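Local atomic coordinates of glutathione S-transferase-3 (Necator americanus, PDB entry 3W8S), a protein that probably catalyses the conjugation of glutathione to electrophilic substrates, as a sigma-class glutathione S-transferase, and binds glutathione. Residues 160-165 with 187-192. Numbering follows the deposited sequence.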
ATOM      1  N   LEU A 160       4.647  13.267  -3.578  1.00 11.13           N
ATOM      2  CA  LEU A 160       5.953  13.752  -3.121  1.00 11.77           C
ATOM      3  C   LEU A 160       5.931  15.270  -3.013  1.00 12.38           C
ATOM      4  O   LEU A 160       6.273  15.807  -1.958  1.00 12.26           O
ATOM      5  CB  LEU A 160       7.086  13.298  -4.089  1.00 11.91           C
ATOM      6  CG  LEU A 160       8.478  13.900  -3.852  1.00 13.40           C
ATOM      7  CD1 LEU A 160       9.020  13.572  -2.434  1.00 11.94           C
ATOM      8  CD2 LEU A 160       9.460  13.505  -4.933  1.00 11.11           C
ATOM      9  N   ALA A 161       5.471  15.977  -4.063  1.00 11.79           N
ATOM     10  CA  ALA A 161       5.456  17.460  -4.038  1.00 12.96           C
ATOM     11  C   ALA A 161       4.579  18.017  -2.917  1.00 12.73           C
ATOM     12  O   ALA A 161       4.898  19.025  -2.277  1.00 13.68           O
ATOM     13  CB  ALA A 161       4.949  17.980  -5.400  1.00 13.96           C
ATOM     14  N   GLU A 162       3.425  17.410  -2.691  1.00 13.13           N
ATOM     15  CA  GLU A 162       2.500  17.920  -1.673  1.00 13.83           C
ATOM     16  C   GLU A 162       3.121  17.757  -0.249  1.00 16.14           C
ATOM     17  O   GLU A 162       3.114  18.666   0.585  1.00 17.71           O
ATOM     18  CB  GLU A 162       1.147  17.185  -1.772  1.00 13.07           C
ATOM     19  CG  GLU A 162       0.183  17.613  -0.666  1.00 14.20           C
ATOM     20  CD  GLU A 162      -0.494  18.990  -0.922  1.00 16.63           C
ATOM     21  OE1 GLU A 162      -0.367  19.568  -2.023  1.00 16.16           O
ATOM     22  OE2 GLU A 162      -1.159  19.486   0.007  1.00 17.93           O
ATOM     23  N   CYS A 163       3.659  16.592   0.003  1.00 16.79           N
ATOM     24  CA  CYS A 163       4.237  16.321   1.272  1.00 18.89           C
ATOM     25  C   CYS A 163       5.496  17.170   1.460  1.00 16.86           C
ATOM     26  O   CYS A 163       5.644  17.810   2.477  1.00 16.69           O
ATOM     27  CB  CYS A 163       4.503  14.827   1.334  1.00 24.44           C
ATOM     28  SG  CYS A 163       6.208  14.354   1.689  1.00 44.50           S
ATOM     29  N   ALA A 164       6.367  17.260   0.469  1.00 16.31           N
ATOM     30  CA  ALA A 164       7.561  18.152   0.600  1.00 16.66           C
ATOM     31  C   ALA A 164       7.093  19.645   0.812  1.00 17.94           C
ATOM     32  O   ALA A 164       7.561  20.322   1.751  1.00 17.14           O
ATOM     33  CB  ALA A 164       8.471  18.020  -0.650  1.00 15.57           C
ATOM     34  N   SER A 165       6.127  20.137   0.006  1.00 15.76           N
ATOM     35  CA  SER A 165       5.736  21.547   0.125  1.00 15.47           C
ATOM     36  C   SER A 165       5.076  21.836   1.455  1.00 16.54           C
ATOM     37  O   SER A 165       5.324  22.876   2.058  1.00 17.27           O
ATOM     38  CB  SER A 165       4.861  21.998  -1.042  1.00 15.04           C
ATOM     39  OG  SER A 165       5.616  21.754  -2.224  1.00 15.57           O
ATOM     40  N   LYS A 187       8.323  22.509  -9.629  1.00 17.50           N
ATOM     41  CA  LYS A 187       7.816  22.152 -10.948  1.00 17.33           C
ATOM     42  C   LYS A 187       6.365  21.622 -10.882  1.00 19.09           C
ATOM     43  O   LYS A 187       5.510  22.056 -11.652  1.00 17.22           O
ATOM     44  CB  LYS A 187       8.729  21.124 -11.618  1.00 16.94           C
ATOM     45  CG  LYS A 187       8.283  20.683 -13.024  1.00 17.92           C
ATOM     46  CD  LYS A 187       9.213  19.541 -13.460  1.00 19.83           C
ATOM     47  CE  LYS A 187       8.783  18.955 -14.794  1.00 20.65           C
ATOM     48  NZ  LYS A 187       9.121  19.936 -15.909  1.00 21.02           N
ATOM     49  N   VAL A 188       6.081  20.719  -9.938  1.00 16.22           N
ATOM     50  CA  VAL A 188       4.751  20.161  -9.857  1.00 14.85           C
ATOM     51  C   VAL A 188       3.731  21.250  -9.484  1.00 15.23           C
ATOM     52  O   VAL A 188       2.655  21.330 -10.079  1.00 16.18           O
ATOM     53  CB  VAL A 188       4.656  18.946  -8.878  1.00 14.44           C
ATOM     54  CG1 VAL A 188       3.187  18.611  -8.621  1.00 12.59           C
ATOM     55  CG2 VAL A 188       5.429  17.735  -9.454  1.00 11.49           C
ATOM     56  N   ARG A 189       4.041  22.067  -8.497  1.00 14.88           N
ATOM     57  CA  ARG A 189       3.154  23.133  -8.079  1.00 17.70           C
ATOM     58  C   ARG A 189       3.033  24.356  -9.036  1.00 19.52           C
ATOM     59  O   ARG A 189       2.144  25.216  -8.840  1.00 19.75           O
ATOM     60  CB  ARG A 189       3.469  23.619  -6.665  1.00 17.84           C
ATOM     61  CG  ARG A 189       3.105  22.576  -5.634  1.00 22.68           C
ATOM     62  CD  ARG A 189       3.024  23.226  -4.266  1.00 23.86           C
ATOM     63  NE  ARG A 189       2.205  22.424  -3.340  1.00 21.58           N
ATOM     64  CZ  ARG A 189       1.826  22.855  -2.153  1.00 19.11           C
ATOM     65  NH1 ARG A 189       2.171  24.103  -1.768  1.00 16.70           N
ATOM     66  NH2 ARG A 189       1.058  22.079  -1.355  1.00 17.11           N
ATOM     67  N   SER A 190       3.854  24.407 -10.076  1.00 18.08           N
ATOM     68  CA  SER A 190       3.670  25.445 -11.046  1.00 20.00           C
ATOM     69  C   SER A 190       2.655  24.908 -12.078  1.00 19.95           C
ATOM     70  O   SER A 190       2.150  25.682 -12.914  1.00 20.99           O
ATOM     71  CB  SER A 190       5.015  25.855 -11.634  1.00 19.15           C
ATOM     72  OG  SER A 190       5.382  24.810 -12.488  1.00 21.04           O
ATOM     73  N   ASN A 191       2.276  23.620 -12.009  1.00 17.45           N
ATOM     74  CA  ASN A 191       1.119  23.182 -12.850  1.00 18.07           C
ATOM     75  C   ASN A 191      -0.108  24.134 -12.615  1.00 17.16           C
ATOM     76  O   ASN A 191      -0.513  24.321 -11.485  1.00 18.23           O
ATOM     77  CB  ASN A 191       0.698  21.709 -12.636  1.00 18.13           C
ATOM     78  CG  ASN A 191      -0.545  21.353 -13.439  1.00 19.23           C
ATOM     79  OD1 ASN A 191      -1.617  21.758 -13.116  1.00 20.94           O
ATOM     80  ND2 ASN A 191      -0.390  20.553 -14.445  1.00 19.81           N
ATOM     81  N   PRO A 192      -0.625  24.815 -13.677  1.00 18.18           N
ATOM     82  CA  PRO A 192      -1.628  25.889 -13.415  1.00 17.79           C
ATOM     83  C   PRO A 192      -2.918  25.393 -12.725  1.00 15.38           C
ATOM     84  O   PRO A 192      -3.434  26.094 -11.838  1.00 16.13           O
ATOM     85  CB  PRO A 192      -1.995  26.434 -14.843  1.00 19.62           C
ATOM     86  CG  PRO A 192      -0.831  26.041 -15.705  1.00 22.27           C
ATOM     87  CD  PRO A 192      -0.257  24.719 -15.118  1.00 19.96           C
TER
HETATM   88  O   HOH W   1       1.357  19.789  -4.133  1.00 22.84           O
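Arg-189 of segment 187-192 lays its side chain across helix 155-170 between Ser-165 and Glu-162. Its CG stands anti to the carbonyl carbon (chi1 -70°), and from there the chain runs extended to NE. CB points toward helix 155-170; the first atom to touch it is CD, 3.6 Å from OG of Ser-165. NE gives its hydrogen to a water at the guanidinium edge, and that water donates in turn to OE1 of Glu-162. CB of Ser-165 sits over the centre of one guanidinium face, 3.3 Å from CZ. The same methylene also covers NE and NH1, whereas NH2 makes a salt bridge to OE1 of Glu-162 (3.0 Å, N-H...O angle 161°). The bond lies near the guanidinium plane but meets OE1 from above the carboxylate, the two planes being 50° apart. NH2 also pairs with Glu-166; OE1 of Glu-162 takes a hydrogen bond from Gln-20, and OE2 a salt bridge from Arg-201, so both charged ends are shared. OG of Ser-165 donates a hydrogen bond to O of Ala-161 (2.8 Å), which accepts from the Ser-165 backbone N on the opposite face. Deeper in, CB of Ala-161 meets CB of Val-188 at 3.6 Å. The contact joins two helices of the all-helical C-terminal domain, with helix 16-25 of the thioredoxin-like N-terminal domain reaching Glu-162 and helix 117-143 packing against Leu-160 and Ala-164.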